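Local structure of prolyl oligopeptidase (1YR2) at residues P114-G118 / A119-Y123; L136-P139 / A140-V144. The protein probably hydrolyses oligopeptides on the carboxyl side of proline, and more slowly of alanine, as a serine peptidase of the prolyl oligopeptidase family. All blocks are in the same frame, centred on the assembly; numbering follows the deposited sequence.

Contact 1: P114-G118 / A119-Y123; sequences PQRRG and ASVFY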
# COMPACT_ATOMS: atom_id res chain seq x y z
N PRO A 114 -15.99 -8.97 -8.24
CA PRO A 114 -17.31 -9.58 -8.23
C PRO A 114 -17.38 -11.01 -7.71
O PRO A 114 -16.42 -11.77 -7.87
CB PRO A 114 -17.72 -9.51 -9.67
CG PRO A 114 -16.53 -9.45 -10.43
CD PRO A 114 -15.47 -8.82 -9.60
N GLN A 115 -18.50 -11.36 -7.11
CA GLN A 115 -18.79 -12.71 -6.62
C GLN A 115 -19.99 -13.22 -7.40
O GLN A 115 -21.04 -12.58 -7.40
CB GLN A 115 -19.10 -12.70 -5.13
CG GLN A 115 -17.93 -12.31 -4.26
CD GLN A 115 -16.79 -13.33 -4.31
OE1 GLN A 115 -17.02 -14.53 -4.54
NE2 GLN A 115 -15.58 -12.87 -4.06
N ARG A 116 -19.82 -14.34 -8.08
CA ARG A 116 -20.93 -15.00 -8.80
C ARG A 116 -21.52 -16.12 -7.93
O ARG A 116 -20.77 -16.98 -7.45
CB ARG A 116 -20.41 -15.56 -10.10
CG ARG A 116 -19.95 -14.48 -11.07
CD ARG A 116 -19.19 -14.99 -12.34
NE ARG A 116 -19.34 -14.00 -13.39
CZ ARG A 116 -20.22 -14.07 -14.39
NH1 ARG A 116 -21.02 -15.11 -14.56
NH2 ARG A 116 -20.25 -13.07 -15.28
N ARG A 117 -22.82 -16.06 -7.66
CA ARG A 117 -23.50 -17.15 -6.98
C ARG A 117 -24.86 -17.33 -7.67
O ARG A 117 -25.59 -16.37 -7.89
CB ARG A 117 -23.70 -16.89 -5.49
CG ARG A 117 -22.45 -16.65 -4.66
CD ARG A 117 -21.54 -17.90 -4.48
NE ARG A 117 -20.50 -17.55 -3.56
CZ ARG A 117 -19.39 -16.94 -3.90
NH1 ARG A 117 -19.12 -16.71 -5.19
NH2 ARG A 117 -18.51 -16.62 -2.98
N GLY A 118 -25.17 -18.57 -8.02
CA GLY A 118 -26.41 -18.88 -8.72
C GLY A 118 -26.56 -18.13 -10.01
O GLY A 118 -25.68 -18.17 -10.87
N ALA A 119 -27.65 -17.41 -10.11
CA ALA A 119 -28.02 -16.66 -11.29
C ALA A 119 -27.52 -15.22 -11.26
O ALA A 119 -27.83 -14.45 -12.17
CB ALA A 119 -29.51 -16.66 -11.46
N SER A 120 -26.74 -14.86 -10.25
CA SER A 120 -26.43 -13.46 -9.98
C SER A 120 -24.93 -13.21 -9.80
O SER A 120 -24.15 -14.08 -9.39
CB SER A 120 -27.20 -12.99 -8.72
OG SER A 120 -28.60 -12.96 -8.90
N VAL A 121 -24.55 -11.97 -10.09
CA VAL A 121 -23.22 -11.48 -9.76
C VAL A 121 -23.38 -10.27 -8.82
O VAL A 121 -24.22 -9.41 -9.05
CB VAL A 121 -22.40 -11.17 -11.04
CG1 VAL A 121 -23.03 -10.10 -11.86
CG2 VAL A 121 -20.98 -10.76 -10.70
N PHE A 122 -22.53 -10.21 -7.79
CA PHE A 122 -22.53 -9.20 -6.71
C PHE A 122 -21.19 -8.48 -6.70
O PHE A 122 -20.13 -9.11 -6.82
CB PHE A 122 -22.74 -9.84 -5.32
CG PHE A 122 -23.96 -10.71 -5.21
CD1 PHE A 122 -23.97 -12.00 -5.69
CD2 PHE A 122 -25.11 -10.23 -4.59
CE1 PHE A 122 -25.10 -12.81 -5.58
CE2 PHE A 122 -26.21 -11.04 -4.44
CZ PHE A 122 -26.25 -12.30 -4.95
N TYR A 123 -21.23 -7.15 -6.61
CA TYR A 123 -20.00 -6.37 -6.59
C TYR A 123 -20.26 -5.00 -5.99
O TYR A 123 -21.31 -4.42 -6.16
CB TYR A 123 -19.39 -6.25 -8.01
CG TYR A 123 -20.36 -5.67 -9.02
CD1 TYR A 123 -21.35 -6.45 -9.55
CD2 TYR A 123 -20.30 -4.34 -9.38
CE1 TYR A 123 -22.25 -5.97 -10.47
CE2 TYR A 123 -21.21 -3.82 -10.29
CZ TYR A 123 -22.20 -4.64 -10.81
OH TYR A 123 -23.13 -4.15 -11.69

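Contact 2: L136-P139 / A140-V144; sequences LVRP and ADAPV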
# COMPACT_ATOMS: atom_id res chain seq x y z
N LEU A 136 -24.05 -3.66 -5.46
CA LEU A 136 -24.85 -3.93 -6.65
C LEU A 136 -24.95 -5.40 -6.98
O LEU A 136 -24.09 -6.24 -6.64
CB LEU A 136 -24.27 -3.22 -7.87
CG LEU A 136 -24.02 -1.73 -7.74
CD1 LEU A 136 -23.78 -1.17 -9.08
CD2 LEU A 136 -25.17 -1.05 -7.05
N VAL A 137 -26.04 -5.71 -7.66
CA VAL A 137 -26.29 -7.07 -8.11
C VAL A 137 -26.91 -7.02 -9.49
O VAL A 137 -27.65 -6.10 -9.85
CB VAL A 137 -27.26 -7.80 -7.15
CG1 VAL A 137 -28.63 -7.12 -7.13
CG2 VAL A 137 -27.38 -9.26 -7.52
N ARG A 138 -26.61 -7.99 -10.31
CA ARG A 138 -27.30 -8.10 -11.60
C ARG A 138 -27.29 -9.55 -12.07
O ARG A 138 -26.59 -10.36 -11.48
CB ARG A 138 -26.66 -7.16 -12.61
CG ARG A 138 -25.29 -7.64 -13.12
CD ARG A 138 -24.63 -6.62 -14.12
NE ARG A 138 -23.32 -7.12 -14.53
CZ ARG A 138 -22.29 -6.38 -14.84
NH1 ARG A 138 -22.40 -5.07 -14.88
NH2 ARG A 138 -21.16 -6.95 -15.17
N PRO A 139 -28.08 -9.93 -13.07
CA PRO A 139 -27.99 -11.31 -13.56
C PRO A 139 -26.58 -11.66 -14.05
O PRO A 139 -25.90 -10.83 -14.66
CB PRO A 139 -29.03 -11.37 -14.70
CG PRO A 139 -30.00 -10.24 -14.32
CD PRO A 139 -29.09 -9.15 -13.81
N ALA A 140 -26.16 -12.90 -13.81
CA ALA A 140 -24.82 -13.36 -14.12
C ALA A 140 -24.52 -13.27 -15.59
O ALA A 140 -23.38 -13.08 -15.96
CB ALA A 140 -24.60 -14.80 -13.63
N ASP A 141 -25.54 -13.42 -16.42
CA ASP A 141 -25.42 -13.31 -17.87
C ASP A 141 -25.71 -11.89 -18.43
O ASP A 141 -25.83 -11.73 -19.64
CB ASP A 141 -26.42 -14.27 -18.49
CG ASP A 141 -27.87 -13.87 -18.20
OD1 ASP A 141 -28.32 -14.04 -17.04
OD2 ASP A 141 -28.62 -13.33 -19.04
N ALA A 142 -25.85 -10.87 -17.59
CA ALA A 142 -26.07 -9.51 -18.10
C ALA A 142 -24.79 -9.06 -18.76
O ALA A 142 -23.72 -9.36 -18.25
CB ALA A 142 -26.40 -8.54 -17.00
N PRO A 143 -24.87 -8.32 -19.85
CA PRO A 143 -23.65 -7.83 -20.53
C PRO A 143 -22.77 -7.00 -19.59
O PRO A 143 -23.27 -6.24 -18.76
CB PRO A 143 -24.21 -6.95 -21.68
CG PRO A 143 -25.63 -7.42 -21.90
CD PRO A 143 -26.11 -7.96 -20.60
N VAL A 144 -21.46 -7.18 -19.68
CA VAL A 144 -20.54 -6.28 -18.98
C VAL A 144 -20.84 -4.85 -19.40
O VAL A 144 -21.00 -4.56 -20.59
CB VAL A 144 -19.09 -6.66 -19.34
CG1 VAL A 144 -18.10 -5.65 -18.76
CG2 VAL A 144 -18.79 -8.07 -18.83
O HOH W 1 -23.22 -9.81 -15.58

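Contact 1: P114-G118 / A119-Y123
A two-residue beta hairpin joins strands 110-117 and 120-126, and P114-G118 and A119-Y123 meet at its closed end. A type II' turn runs from R117 to S120, with G118 at its first corner, where positive phi (58°) favours glycine and a CB would run into A119 N. Two hydrogen-bonded pairs follow the turn. R117 N reaches S120 O at 2.9 Å, while S120 N makes the return bond to R117 O. At Q115 and F122 both bonds are shorter, and Q115 N to F122 O (2.8 Å) is close to straight at 166°. Between them R116 and V121 form the non-hydrogen-bonded pair. With chi1 at 62°, V121 turns CG2 opposite its backbone N and sets it against P114 CB at 3.6 Å; CG2 also touches R116 CG, 3.9 Å away, and beyond, R116 NE hydrogen-bonds to Y422 OH. On the other face, with F122 and S120, R117 NH2 donates to Q115 OE1 at 3.0 Å; R117 NH1 donates to the backbone O of R116 at 2.8 Å, which lies in the guanidinium plane and helps fix the group that grips the amide. The ring of F122 presents its edge to Q115 O, with CD1 3.4 Å from that oxygen, and packs on W168 and A170 of the next sheet. Tight hairpins of this kind link successive antiparallel strands in the blades of a beta-propeller.

Contact 2: L136-P139 / A140-V144
R138 reaches past the end of strand 134-139, an inner strand of a propeller blade, to meet the loop leading to strand 149-152, at a type I beta turn running from P139 to A142. Among the direct polar contacts, the turn is closed by A142 N, which donates to P139 O at 2.9 Å and 164°. Water adds a second layer: one molecule accepts from R138 NE at 2.9 Å and lies within donating distance of both P139 O and A142 O, tying the arginine to the two ends of the turn. The apolar contacts gather on A142 CB, which points back at the strand and rests 3.9 Å from R138 CD and 4.2 Å from P139 CD. R138 gets there with CG between its backbone N and carbonyl carbon (chi1 74°) and the chain extended from CG to NE. Its charge is answered by E448, to which NH1 makes a salt bridge, and the same nitrogen also bonds T146 O. A leucine in place of R138 would probably leave E448 without its mate and the bridging water without its donor, freeing the loop to shift. Above the flat group itself, P143 O sits over one face of the guanidinium, 4.0 Å from R138 CZ.

How the contacts relate
Contacts 1 and 2 share the four-stranded sheet of strands 110-117, 120-126, 134-139 and 149-152, and meet where strand 120-126 pairs with 134-139: A119 O and A140 N, like Y123 O and L136 N, are probably hydrogen-bonded. Contact 1 is partly buried and owes its form to paired backbones, with V121 and F122 packed on opposite faces of the sheet. Contact 2 lies at the surface and has one direct backbone bond, the rest being supplied by an ordered water and a charged side chain. Neighbouring strands of one blade can thus be finished off in quite different ways. Each contact uses an arginine, R116 and R138, directed beyond its own segments.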